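Local coordinates for protein exosome complex component Rrp41 (Archaeoglobus fulgidus, PDB 3M7N) that probably degrades RNA in the 3' to 5' direction as the catalytic subunit of the archaeal exosome, and may also add heteromeric RNA tails, at residues K22-R27 against A222-L227; S98-K103 against L203-G208; M158-A163 against E231-A236; V164-G169 against R212-Q217; A190-I193 against I198-I201. The protein carries 1 engineered substitution. All coordinates share one frame; numbering follows the deposited sequence.

Contact 1 (K22-R27 against A222-L227)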
# COMPACT_ATOMS: atom_id res chain seq x y z
N LYS E 22 12.15 -32.88 -35.03
CA LYS E 22 11.01 -33.73 -35.30
C LYS E 22 9.87 -33.41 -34.33
O LYS E 22 10.06 -32.73 -33.32
CB LYS E 22 11.38 -35.22 -35.20
CG LYS E 22 12.11 -35.79 -36.42
CD LYS E 22 13.63 -35.63 -36.33
CE LYS E 22 14.36 -36.39 -37.45
NZ LYS E 22 15.85 -36.20 -37.41
N PHE E 23 8.68 -33.92 -34.63
CA PHE E 23 7.50 -33.66 -33.84
C PHE E 23 7.73 -33.98 -32.36
O PHE E 23 7.16 -33.32 -31.49
CB PHE E 23 6.30 -34.43 -34.40
CG PHE E 23 6.23 -35.87 -33.96
CD1 PHE E 23 6.84 -36.88 -34.71
CD2 PHE E 23 5.53 -36.22 -32.80
CE1 PHE E 23 6.78 -38.22 -34.31
CE2 PHE E 23 5.46 -37.55 -32.38
CZ PHE E 23 6.08 -38.56 -33.14
N ASP E 24 8.56 -34.97 -32.07
CA ASP E 24 8.76 -35.40 -30.68
C ASP E 24 10.12 -35.04 -30.06
O ASP E 24 10.54 -35.64 -29.08
CB ASP E 24 8.50 -36.90 -30.55
CG ASP E 24 9.51 -37.74 -31.33
OD1 ASP E 24 10.36 -37.17 -32.06
OD2 ASP E 24 9.46 -38.99 -31.19
N GLU E 25 10.80 -34.05 -30.63
CA GLU E 25 12.10 -33.63 -30.11
C GLU E 25 12.08 -32.32 -29.30
O GLU E 25 11.50 -31.33 -29.73
CB GLU E 25 13.10 -33.49 -31.26
CG GLU E 25 13.30 -34.78 -32.05
CD GLU E 25 14.26 -34.59 -33.21
OE1 GLU E 25 14.70 -35.62 -33.79
OE2 GLU E 25 14.58 -33.42 -33.53
N LEU E 26 12.74 -32.34 -28.14
CA LEU E 26 12.94 -31.14 -27.32
C LEU E 26 13.96 -30.20 -27.94
O LEU E 26 14.83 -30.63 -28.70
CB LEU E 26 13.45 -31.51 -25.92
CG LEU E 26 12.54 -32.33 -25.02
CD1 LEU E 26 13.33 -32.89 -23.84
CD2 LEU E 26 11.35 -31.49 -24.55
N ARG E 27 13.86 -28.92 -27.57
CA ARG E 27 14.90 -27.94 -27.89
C ARG E 27 16.11 -28.22 -27.00
O ARG E 27 15.96 -28.83 -25.94
CB ARG E 27 14.38 -26.52 -27.66
CG ARG E 27 13.39 -26.01 -28.73
CD ARG E 27 12.78 -24.65 -28.33
NE ARG E 27 12.05 -24.72 -27.06
CZ ARG E 27 11.37 -23.71 -26.51
NH1 ARG E 27 10.73 -23.91 -25.37
NH2 ARG E 27 11.31 -22.52 -27.10
N ALA E 222 3.69 -35.04 -23.96
CA ALA E 222 4.30 -34.24 -22.91
C ALA E 222 4.96 -35.11 -21.84
O ALA E 222 6.07 -34.80 -21.40
CB ALA E 222 3.28 -33.29 -22.28
N LYS E 223 4.29 -36.17 -21.41
CA LYS E 223 4.90 -37.07 -20.42
C LYS E 223 6.27 -37.60 -20.89
O LYS E 223 7.26 -37.59 -20.15
CB LYS E 223 3.96 -38.23 -20.11
CG LYS E 223 2.70 -37.79 -19.41
CD LYS E 223 1.95 -39.00 -18.88
CE LYS E 223 1.39 -39.81 -20.04
NZ LYS E 223 0.75 -41.07 -19.59
N LYS E 224 6.32 -38.01 -22.15
CA LYS E 224 7.57 -38.46 -22.74
C LYS E 224 8.66 -37.39 -22.63
O LYS E 224 9.72 -37.62 -22.04
CB LYS E 224 7.34 -38.88 -24.20
CG LYS E 224 8.61 -39.15 -24.96
CD LYS E 224 8.32 -39.78 -26.31
CE LYS E 224 9.59 -39.96 -27.15
NZ LYS E 224 9.22 -40.12 -28.60
N GLY E 225 8.41 -36.21 -23.19
CA GLY E 225 9.35 -35.12 -23.06
C GLY E 225 9.68 -34.82 -21.60
O GLY E 225 10.84 -34.59 -21.26
N ALA E 226 8.67 -34.85 -20.74
CA ALA E 226 8.88 -34.58 -19.32
C ALA E 226 9.90 -35.53 -18.71
O ALA E 226 10.76 -35.11 -17.93
CB ALA E 226 7.55 -34.61 -18.54
N LEU E 227 9.81 -36.81 -19.06
CA LEU E 227 10.79 -37.78 -18.57
C LEU E 227 12.20 -37.49 -19.06
O LEU E 227 13.16 -37.72 -18.35
CB LEU E 227 10.39 -39.22 -18.90
CG LEU E 227 9.32 -39.72 -17.94
CD1 LEU E 227 8.69 -41.02 -18.43
CD2 LEU E 227 9.87 -39.85 -16.52
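Lys224 and Gly225, on the long C-terminal helix of this RNase PH fold, meet Asp24 and Leu26 on the loop that runs from strand 16-17 to strand 29-33. Asp24 is the third residue of a type I beta turn from Lys22 to Glu25, and Leu26 follows it; both point their beta carbons toward the helix.

The polar half is a salt bridge. With CG anti to the backbone N (chi1 171°) and the chain extended beyond it, Lys224 spans the gap and puts NZ 2.8 Å from Asp24 OD2. The ammonium does not come in flat; it stands 39° above the carboxylate plane. Asp24 turns its CG into the cleft between its own N and carbonyl carbon (chi1 65°), and its CB rests over one face of the Phe23 ring, toward the rim.

The apolar half is where the backbones come nearest, with Leu26 CA 6.8 Å from Gly225 CA. Leu26 slides its isobutyl group against bare helix backbone here. Farther along the same helix, Leu26 also packs on Ile229 and Met232, and beyond the helix it touches Val162 of the sheet. With no side chain of Gly225 in between, Leu26 CD1 sits 4.0 Å from the carbonyl O of Gly225.

Contact 2 (S98-K103 against L203-G208); sequences SIEISK and LLQMDG
Glu100 of helix 96-110, in the first RNase PH domain, and Gln205 of strand 197-207, the edge strand of the second, join these segments, their side chains approaching from opposite directions. Starting at the beginning of the helical segment, Ser98 serves the helix itself: its carbonyl O takes both Ser102 N and, at 2.6 Å, Ser102 OG, from opposite faces of the carbonyl plane.

Two residues on, Glu100 leaves the helix obliquely and bends at its second torsion (chi2 -108°), which swings the carboxylate over to the strand. Gln205 NE2 comes within 3.0 Å of Glu100 OE2, but the N-H points poorly (123°) and the bond is weak; the amide and carboxylate planes lie 65° apart. Next, Ile101 turns to Tyr79 and Arg137, and Lys103 to Glu107 and to Glu104 of the neighbouring exonuclease 2 subunit.

A strand of that subunit pairs antiparallel with the one bearing Gln205, and the sheet runs on across the interface. Both groups have stronger partners elsewhere: Glu100 is held chiefly by Arg107 of the neighbouring subunit, and Gln205 by Arg137 of its own chain and Gln226 of the neighbour. Their mutual bond is a minor addition.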
# COMPACT_ATOMS: atom_id res chain seq x y z
N SER E 98 1.95 -12.14 -16.29
CA SER E 98 2.94 -12.53 -15.29
C SER E 98 2.28 -12.86 -13.98
O SER E 98 2.74 -13.74 -13.23
CB SER E 98 3.96 -11.41 -15.07
OG SER E 98 4.75 -11.18 -16.21
N ILE E 99 1.20 -12.15 -13.67
CA ILE E 99 0.49 -12.41 -12.43
C ILE E 99 -0.14 -13.81 -12.48
O ILE E 99 -0.08 -14.58 -11.52
CB ILE E 99 -0.55 -11.31 -12.14
CG1 ILE E 99 0.18 -10.00 -11.79
CG2 ILE E 99 -1.47 -11.73 -11.01
CD1 ILE E 99 -0.71 -8.81 -11.68
N GLU E 100 -0.73 -14.13 -13.61
CA GLU E 100 -1.36 -15.42 -13.81
C GLU E 100 -0.34 -16.54 -13.77
O GLU E 100 -0.54 -17.56 -13.12
CB GLU E 100 -2.09 -15.41 -15.15
CG GLU E 100 -3.41 -16.11 -15.12
CD GLU E 100 -3.36 -17.42 -15.87
OE1 GLU E 100 -3.93 -17.49 -16.99
OE2 GLU E 100 -2.75 -18.37 -15.32
N ILE E 101 0.77 -16.35 -14.48
CA ILE E 101 1.83 -17.35 -14.50
C ILE E 101 2.40 -17.59 -13.11
O ILE E 101 2.64 -18.74 -12.72
CB ILE E 101 2.96 -16.95 -15.44
CG1 ILE E 101 2.46 -16.98 -16.89
CG2 ILE E 101 4.16 -17.87 -15.23
CD1 ILE E 101 3.44 -16.43 -17.91
N SER E 102 2.61 -16.50 -12.37
CA SER E 102 3.07 -16.59 -10.98
C SER E 102 2.11 -17.40 -10.10
O SER E 102 2.54 -18.21 -9.27
CB SER E 102 3.30 -15.18 -10.40
OG SER E 102 4.22 -14.42 -11.18
N LYS E 103 0.82 -17.17 -10.27
CA LYS E 103 -0.19 -17.84 -9.42
C LYS E 103 -0.24 -19.35 -9.70
O LYS E 103 -0.22 -20.16 -8.79
CB LYS E 103 -1.57 -17.21 -9.64
CG LYS E 103 -2.69 -17.79 -8.78
CD LYS E 103 -3.99 -16.99 -8.96
CE LYS E 103 -5.19 -17.64 -8.26
NZ LYS E 103 -5.42 -19.01 -8.81
N LEU E 203 0.43 -28.83 -13.16
CA LEU E 203 0.04 -27.64 -13.89
C LEU E 203 -0.51 -28.05 -15.24
O LEU E 203 0.10 -28.86 -15.94
CB LEU E 203 1.23 -26.71 -14.11
CG LEU E 203 0.97 -25.47 -14.97
CD1 LEU E 203 1.72 -24.21 -14.46
CD2 LEU E 203 1.29 -25.72 -16.43
N LEU E 204 -1.65 -27.49 -15.61
CA LEU E 204 -2.22 -27.76 -16.92
C LEU E 204 -2.94 -26.51 -17.43
O LEU E 204 -3.85 -26.01 -16.79
CB LEU E 204 -3.19 -28.95 -16.86
CG LEU E 204 -3.79 -29.46 -18.18
CD1 LEU E 204 -4.28 -30.89 -18.03
CD2 LEU E 204 -4.93 -28.59 -18.65
N GLN E 205 -2.52 -26.01 -18.59
CA GLN E 205 -3.24 -24.92 -19.24
C GLN E 205 -3.25 -25.18 -20.73
O GLN E 205 -2.35 -25.85 -21.24
CB GLN E 205 -2.55 -23.57 -18.99
CG GLN E 205 -2.35 -23.20 -17.52
CD GLN E 205 -1.65 -21.85 -17.36
OE1 GLN E 205 -0.41 -21.75 -17.45
NE2 GLN E 205 -2.44 -20.80 -17.13
N MET E 206 -4.24 -24.66 -21.44
CA MET E 206 -4.17 -24.74 -22.88
C MET E 206 -4.98 -23.64 -23.51
O MET E 206 -5.96 -23.18 -22.93
CB MET E 206 -4.60 -26.13 -23.39
CG MET E 206 -6.05 -26.30 -23.71
SD MET E 206 -6.43 -25.68 -25.35
CE MET E 206 -8.14 -26.04 -25.45
N ASP E 207 -4.55 -23.20 -24.69
CA ASP E 207 -5.40 -22.37 -25.53
C ASP E 207 -5.18 -22.71 -26.97
O ASP E 207 -4.10 -23.13 -27.35
CB ASP E 207 -5.20 -20.86 -25.30
CG ASP E 207 -3.75 -20.46 -25.17
OD1 ASP E 207 -3.50 -19.47 -24.46
OD2 ASP E 207 -2.87 -21.11 -25.79
N GLY E 208 -6.25 -22.55 -27.76
CA GLY E 208 -6.22 -22.81 -29.18
C GLY E 208 -7.41 -23.66 -29.57
O GLY E 208 -8.52 -23.42 -29.11

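Contact 3 (M158-A163 against E231-A236)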
# COMPACT_ATOMS: atom_id res chain seq x y z
N MET E 158 9.83 -34.27 -7.75
CA MET E 158 10.24 -33.16 -8.57
C MET E 158 9.14 -32.66 -9.48
O MET E 158 8.16 -33.35 -9.76
CB MET E 158 11.47 -33.57 -9.38
CG MET E 158 12.77 -33.43 -8.58
SD MET E 158 13.50 -31.87 -9.07
CE MET E 158 12.80 -31.82 -10.72
N ILE E 159 9.31 -31.44 -9.96
CA ILE E 159 8.34 -30.84 -10.83
C ILE E 159 9.01 -30.71 -12.18
O ILE E 159 10.11 -30.18 -12.29
CB ILE E 159 7.91 -29.45 -10.29
CG1 ILE E 159 6.96 -29.60 -9.10
CG2 ILE E 159 7.25 -28.64 -11.37
CD1 ILE E 159 5.63 -30.28 -9.45
N THR E 160 8.36 -31.21 -13.22
CA THR E 160 8.97 -31.18 -14.53
C THR E 160 7.93 -30.71 -15.53
O THR E 160 6.75 -31.07 -15.46
CB THR E 160 9.54 -32.59 -14.92
OG1 THR E 160 10.39 -33.08 -13.87
CG2 THR E 160 10.33 -32.51 -16.23
N SER E 161 8.36 -29.91 -16.48
CA SER E 161 7.39 -29.17 -17.25
C SER E 161 7.77 -29.04 -18.72
O SER E 161 8.93 -28.79 -19.04
CB SER E 161 7.21 -27.78 -16.59
OG SER E 161 6.40 -26.93 -17.37
N VAL E 162 6.79 -29.24 -19.60
CA VAL E 162 6.92 -28.92 -21.02
C VAL E 162 5.56 -28.59 -21.59
O VAL E 162 4.54 -29.02 -21.07
CB VAL E 162 7.36 -30.15 -21.87
CG1 VAL E 162 8.44 -29.77 -22.87
CG2 VAL E 162 7.74 -31.32 -21.02
N ALA E 163 5.55 -27.88 -22.71
CA ALA E 163 4.33 -27.64 -23.45
C ALA E 163 4.29 -28.52 -24.71
O ALA E 163 5.32 -28.89 -25.26
CB ALA E 163 4.22 -26.16 -23.85
N GLU E 231 15.44 -36.28 -16.35
CA GLU E 231 16.78 -36.84 -16.21
C GLU E 231 17.84 -35.74 -16.29
O GLU E 231 18.86 -35.83 -15.61
CB GLU E 231 17.05 -37.96 -17.24
CG GLU E 231 16.43 -39.33 -16.83
CD GLU E 231 17.02 -39.92 -15.53
OE1 GLU E 231 18.26 -39.85 -15.31
OE2 GLU E 231 16.23 -40.49 -14.74
N MET E 232 17.60 -34.70 -17.08
CA MET E 232 18.54 -33.57 -17.09
C MET E 232 18.62 -32.88 -15.72
O MET E 232 19.70 -32.50 -15.26
CB MET E 232 18.21 -32.57 -18.20
CG MET E 232 18.11 -33.21 -19.58
SD MET E 232 17.69 -32.07 -20.91
CE MET E 232 16.95 -33.20 -22.09
N GLN E 233 17.46 -32.75 -15.07
CA GLN E 233 17.36 -32.09 -13.78
C GLN E 233 18.12 -32.93 -12.77
O GLN E 233 18.84 -32.41 -11.91
CB GLN E 233 15.88 -31.96 -13.35
CG GLN E 233 15.03 -30.97 -14.17
CD GLN E 233 13.53 -31.02 -13.78
OE1 GLN E 233 12.91 -29.99 -13.48
NE2 GLN E 233 12.95 -32.22 -13.77
N ARG E 234 17.94 -34.24 -12.88
CA ARG E 234 18.57 -35.16 -11.95
C ARG E 234 20.08 -35.05 -12.12
O ARG E 234 20.81 -34.97 -11.15
CB ARG E 234 18.10 -36.59 -12.22
CG ARG E 234 18.59 -37.61 -11.22
CD ARG E 234 18.30 -39.04 -11.68
NE ARG E 234 19.40 -39.91 -11.28
CZ ARG E 234 19.44 -40.58 -10.12
NH1 ARG E 234 18.41 -40.50 -9.26
NH2 ARG E 234 20.50 -41.33 -9.84
N GLU E 235 20.53 -35.02 -13.37
CA GLU E 235 21.95 -34.90 -13.66
C GLU E 235 22.52 -33.62 -13.06
O GLU E 235 23.58 -33.63 -12.41
CB GLU E 235 22.17 -34.91 -15.17
CG GLU E 235 23.24 -35.86 -15.62
CD GLU E 235 22.77 -37.31 -15.63
OE1 GLU E 235 23.11 -38.06 -14.68
OE2 GLU E 235 22.07 -37.69 -16.60
N ALA E 236 21.83 -32.51 -13.30
CA ALA E 236 22.28 -31.22 -12.78
C ALA E 236 22.43 -31.23 -11.25
O ALA E 236 23.35 -30.63 -10.71
CB ALA E 236 21.35 -30.09 -13.25
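Thr160 and Gln233 stand opposite each other, their CA atoms 8.5 Å apart, where strand 158-163 passes under helix 231-236. The short axes come within 9.9 Å of each other and their directions differ by 133°, so the helix runs skewed and broadly antiparallel to the strand it covers. This is the C-terminal helix of the second RNase PH domain lying over its antiparallel sheet, with the strand bonded on through its backbone to strand 185-194.

One long side chain bridges the gap. Gln233 goes straight down from the helix, extended beyond CG, and pushes its amide in among Met158, Ile159 and Thr160, where it lies between the hydroxyl OG1 of Thr160 and the carbonyl O of Ile159. Thr160 offers OG1 because its hydroxyl lies anti to its carbonyl carbon (chi1 -51°), and Thr160 and Gln233 meet at a slant. Met158, bent at its second and third torsions, lays its CE methyl over the flat face of the amide. Ile159 turns its own side chain to the opposite surface of the sheet, toward Val112.

Around this group Gln233 also touches Asn142 of helix 136-150 and Ile31 of strand 29-33, which brings the helix and the four-stranded sheet of the second domain up against strand 29-33 of the five-stranded sheet. A primary amide has both a donor and an acceptor end, and between a hydroxyl and a backbone carbonyl it could serve both in this buried setting.

Contact 4 (V164-G169 against R212-Q217)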
# COMPACT_ATOMS: atom_id res chain seq x y z
N VAL E 164 3.08 -28.85 -25.15
CA VAL E 164 2.91 -29.46 -26.45
C VAL E 164 2.19 -28.43 -27.28
O VAL E 164 1.23 -27.81 -26.79
CB VAL E 164 2.07 -30.75 -26.38
CG1 VAL E 164 1.54 -31.12 -27.76
CG2 VAL E 164 2.90 -31.89 -25.79
N GLY E 165 2.65 -28.22 -28.50
CA GLY E 165 1.99 -27.33 -29.43
C GLY E 165 1.24 -28.11 -30.48
O GLY E 165 1.20 -29.33 -30.47
N LYS E 166 0.62 -27.39 -31.40
CA LYS E 166 -0.03 -28.01 -32.52
C LYS E 166 0.25 -27.15 -33.74
O LYS E 166 -0.06 -25.96 -33.75
CB LYS E 166 -1.53 -28.17 -32.28
CG LYS E 166 -2.26 -28.82 -33.46
CD LYS E 166 -3.72 -29.07 -33.15
CE LYS E 166 -4.59 -29.08 -34.38
NZ LYS E 166 -6.00 -29.27 -33.96
N ALA E 167 0.87 -27.76 -34.74
CA ALA E 167 1.31 -27.04 -35.93
C ALA E 167 0.93 -27.81 -37.20
O ALA E 167 1.17 -29.01 -37.30
CB ALA E 167 2.81 -26.81 -35.87
N ASP E 168 0.32 -27.10 -38.14
CA ASP E 168 -0.14 -27.72 -39.39
C ASP E 168 -0.91 -28.98 -39.10
O ASP E 168 -0.82 -29.94 -39.85
CB ASP E 168 1.02 -28.07 -40.29
CG ASP E 168 1.76 -26.86 -40.80
OD1 ASP E 168 2.92 -27.02 -41.22
OD2 ASP E 168 1.19 -25.74 -40.79
N GLY E 169 -1.66 -28.99 -38.01
CA GLY E 169 -2.50 -30.13 -37.69
C GLY E 169 -1.75 -31.18 -36.92
O GLY E 169 -2.32 -32.19 -36.51
N ARG E 212 -10.83 -33.61 -28.69
CA ARG E 212 -10.73 -34.46 -27.52
C ARG E 212 -9.55 -35.44 -27.68
O ARG E 212 -8.72 -35.56 -26.77
CB ARG E 212 -12.05 -35.19 -27.28
CG ARG E 212 -12.05 -36.13 -26.08
CD ARG E 212 -11.66 -37.57 -26.48
NE ARG E 212 -12.07 -38.56 -25.48
CZ ARG E 212 -11.87 -39.87 -25.59
NH1 ARG E 212 -12.28 -40.69 -24.64
NH2 ARG E 212 -11.24 -40.36 -26.66
N ASP E 213 -9.46 -36.12 -28.84
CA ASP E 213 -8.38 -37.07 -29.09
C ASP E 213 -7.02 -36.40 -29.08
O ASP E 213 -6.08 -36.92 -28.49
CB ASP E 213 -8.55 -37.81 -30.44
CG ASP E 213 -9.65 -38.88 -30.41
OD1 ASP E 213 -10.10 -39.25 -29.32
OD2 ASP E 213 -10.06 -39.33 -31.50
N GLU E 214 -6.91 -35.25 -29.74
CA GLU E 214 -5.64 -34.52 -29.76
C GLU E 214 -5.18 -34.15 -28.35
O GLU E 214 -3.98 -34.18 -28.07
CB GLU E 214 -5.71 -33.27 -30.63
CG GLU E 214 -5.66 -33.56 -32.11
CD GLU E 214 -6.01 -32.35 -32.96
OE1 GLU E 214 -6.46 -31.33 -32.40
OE2 GLU E 214 -5.85 -32.44 -34.19
N VAL E 215 -6.12 -33.83 -27.47
CA VAL E 215 -5.78 -33.45 -26.10
C VAL E 215 -5.14 -34.64 -25.40
O VAL E 215 -4.11 -34.50 -24.73
CB VAL E 215 -7.02 -32.94 -25.29
CG1 VAL E 215 -6.65 -32.69 -23.85
CG2 VAL E 215 -7.60 -31.66 -25.91
N LYS E 216 -5.74 -35.81 -25.59
CA LYS E 216 -5.22 -37.03 -24.99
C LYS E 216 -3.85 -37.47 -25.52
O LYS E 216 -2.99 -37.90 -24.75
CB LYS E 216 -6.25 -38.15 -25.11
CG LYS E 216 -7.52 -37.83 -24.33
CD LYS E 216 -8.42 -39.03 -24.19
CE LYS E 216 -7.96 -39.93 -23.07
NZ LYS E 216 -8.68 -41.23 -23.17
N GLN E 217 -3.63 -37.32 -26.82
CA GLN E 217 -2.32 -37.58 -27.40
C GLN E 217 -1.27 -36.57 -26.91
O GLN E 217 -0.10 -36.92 -26.69
CB GLN E 217 -2.41 -37.56 -28.93
CG GLN E 217 -3.24 -38.70 -29.47
CD GLN E 217 -3.96 -38.38 -30.78
OE1 GLN E 217 -3.44 -37.67 -31.63
NE2 GLN E 217 -5.16 -38.93 -30.94
O HOH W 1 -3.46 -33.90 -35.16
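Lys166, near the end of strand 158-167, and Glu214, in the first turn of the C-terminal helix, form the ionic link between these segments. Lys166 is stretched to full length, its CG anti to the backbone N (chi1 179°), and crosses the Glu214 side chain at about a right angle. Its NZ lies 2.6 Å from Glu214 OE1, approaching on the syn side and only 23° out of the carboxylate plane. The same ammonium also bonds the carbonyl O of Arg209, just ahead of the helix. With a methionine in place of Lys166 the Glu214 carboxylate would probably be freer to turn, lacking its tie to the strand, and the Arg209 carbonyl would be without this donor.

The second link runs through water. One molecule donates to the carbonyl O of Gly169 at 2.5 Å and to Glu214 OE2 at 3.0 Å; one oxygen of Glu214 is thus tied to the strand through Lys166, the other to the turn after it through the water.

A second ionic pair stays within the helix: Arg212 NH2 meets Asp213 OD1 at 3.1 Å, in the guanidinium plane, while Lys216 CD lies over one guanidinium face. Arg212 NE forms a salt bridge with Asp243 of the neighbouring exonuclease 2 subunit.

Asp168 and Gly169 both have positive phi, in the left-handed conformations of a type I' turn, the tight two-residue reversal of a beta hairpin, here joining strands 158-167 and 170-173.

Contact 5 (A190-I193 against I198-I201); sequences AFLI and IESI
Phe191, Ile193, Ile198 and Ile201 share one face of the sheet, and the close packing is there. Ile198 sits in the middle: its CG2 lies 3.5 Å from Phe191 CD2, and its CD1 comes 3.4 Å from Ile193 CD1. Ile198 can touch both because CG2 is anti to the backbone N while CG1 is anti to the carbonyl carbon (chi1 -51°), spreading the two branches. Ile201 lies alongside Phe191 and points the same way, its CG1 a looser 4.1 Å from Phe191 CE2. Helix 212-248 closes over this face, with Ala226 and Lys223 against the Phe191 ring. Were Phe191 a valine, the space under Ala226 would probably be left underfilled, and Ile198 and Ile201 would lose the ring they both touch.

The backbones form an antiparallel hairpin with a beta bulge. Phe191 pairs with Ile201 and Ile193 with Ile198, so that Glu199 and Ser200 together stand opposite Leu192. Leu192 gives its N-H to Ser200 O at 3.0 Å, from 37° above the carbonyl plane, and takes a straighter bond from Glu199 N to its O at 2.7 Å. The Ser200 carbonyl also meets the Phe191 ring at its edge.

On the other face things are slacker. Leu192 CD2 only grazes Glu199 CB, and Leu192 CB stays 4.1 Å from Ser200 OG. Leu192 packs on Leu232 and Ser200 on Leu233 of the neighbouring exonuclease 2 subunit. Glu199, partly exposed, bends its carboxylate away to a salt bridge with Arg194.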
# COMPACT_ATOMS: atom_id res chain seq x y z
N ALA E 190 2.96 -29.47 -16.28
CA ALA E 190 4.04 -29.82 -15.38
C ALA E 190 3.55 -31.01 -14.59
O ALA E 190 2.36 -31.10 -14.28
CB ALA E 190 4.41 -28.68 -14.47
N PHE E 191 4.46 -31.92 -14.28
CA PHE E 191 4.09 -33.15 -13.59
C PHE E 191 4.91 -33.30 -12.33
O PHE E 191 6.02 -32.78 -12.22
CB PHE E 191 4.37 -34.38 -14.49
CG PHE E 191 3.76 -34.30 -15.86
CD1 PHE E 191 4.51 -33.84 -16.93
CD2 PHE E 191 2.46 -34.71 -16.09
CE1 PHE E 191 3.97 -33.77 -18.21
CE2 PHE E 191 1.91 -34.65 -17.36
CZ PHE E 191 2.66 -34.19 -18.43
N LEU E 192 4.35 -34.03 -11.37
CA LEU E 192 5.12 -34.58 -10.28
C LEU E 192 5.78 -35.89 -10.76
O LEU E 192 5.08 -36.81 -11.20
CB LEU E 192 4.20 -34.88 -9.10
CG LEU E 192 4.89 -35.62 -7.96
CD1 LEU E 192 5.90 -34.69 -7.27
CD2 LEU E 192 3.88 -36.18 -6.98
N ILE E 193 7.11 -35.96 -10.69
CA ILE E 193 7.85 -37.20 -10.88
C ILE E 193 8.15 -37.83 -9.52
O ILE E 193 8.72 -37.18 -8.64
CB ILE E 193 9.22 -36.99 -11.56
CG1 ILE E 193 9.13 -36.00 -12.71
CG2 ILE E 193 9.78 -38.33 -12.04
CD1 ILE E 193 8.31 -36.47 -13.88
N ILE E 198 6.20 -40.26 -14.06
CA ILE E 198 5.10 -39.30 -14.01
C ILE E 198 4.03 -39.80 -13.06
O ILE E 198 3.45 -40.84 -13.29
CB ILE E 198 4.48 -39.13 -15.39
CG1 ILE E 198 5.56 -38.84 -16.43
CG2 ILE E 198 3.44 -38.04 -15.37
CD1 ILE E 198 6.12 -37.44 -16.35
N GLU E 199 3.78 -39.06 -11.99
CA GLU E 199 2.84 -39.50 -10.96
C GLU E 199 1.50 -38.76 -11.02
O GLU E 199 0.46 -39.31 -10.63
CB GLU E 199 3.46 -39.31 -9.58
CG GLU E 199 3.17 -40.44 -8.59
CD GLU E 199 2.03 -40.12 -7.65
OE1 GLU E 199 0.92 -39.78 -8.12
OE2 GLU E 199 2.25 -40.20 -6.43
N SER E 200 1.54 -37.50 -11.45
CA SER E 200 0.34 -36.70 -11.65
C SER E 200 0.64 -35.33 -12.26
O SER E 200 1.78 -35.01 -12.56
CB SER E 200 -0.49 -36.57 -10.37
OG SER E 200 0.31 -36.29 -9.24
N ILE E 201 -0.42 -34.56 -12.46
CA ILE E 201 -0.37 -33.28 -13.14
C ILE E 201 -0.37 -32.16 -12.12
O ILE E 201 -1.30 -32.05 -11.31
CB ILE E 201 -1.60 -33.12 -14.06
CG1 ILE E 201 -1.58 -34.17 -15.19
CG2 ILE E 201 -1.68 -31.70 -14.61
CD1 ILE E 201 -2.91 -34.31 -15.96

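In the fold
From the N terminus, the loop at 22-27 opens contact 1, which closes only at 222-227 and so brackets contacts 2, 4 and 5. Contact 2 starts on helix 96-110 and closes on strand 197-207, joining the two domains. Contact 3 leaves from strand 158-167 and ends past contact 1 on the C-terminal helix, crossing both contact 1 and contact 2. Contact 4 continues directly along the same strand, lies within contact 3 and also crosses contact 2. The local hairpin of contact 5 is the innermost, inside all the others. Helix 212-248 carries the second segments of contacts 4, 1 and 3 in turn, binding sheet and N-terminal loop together.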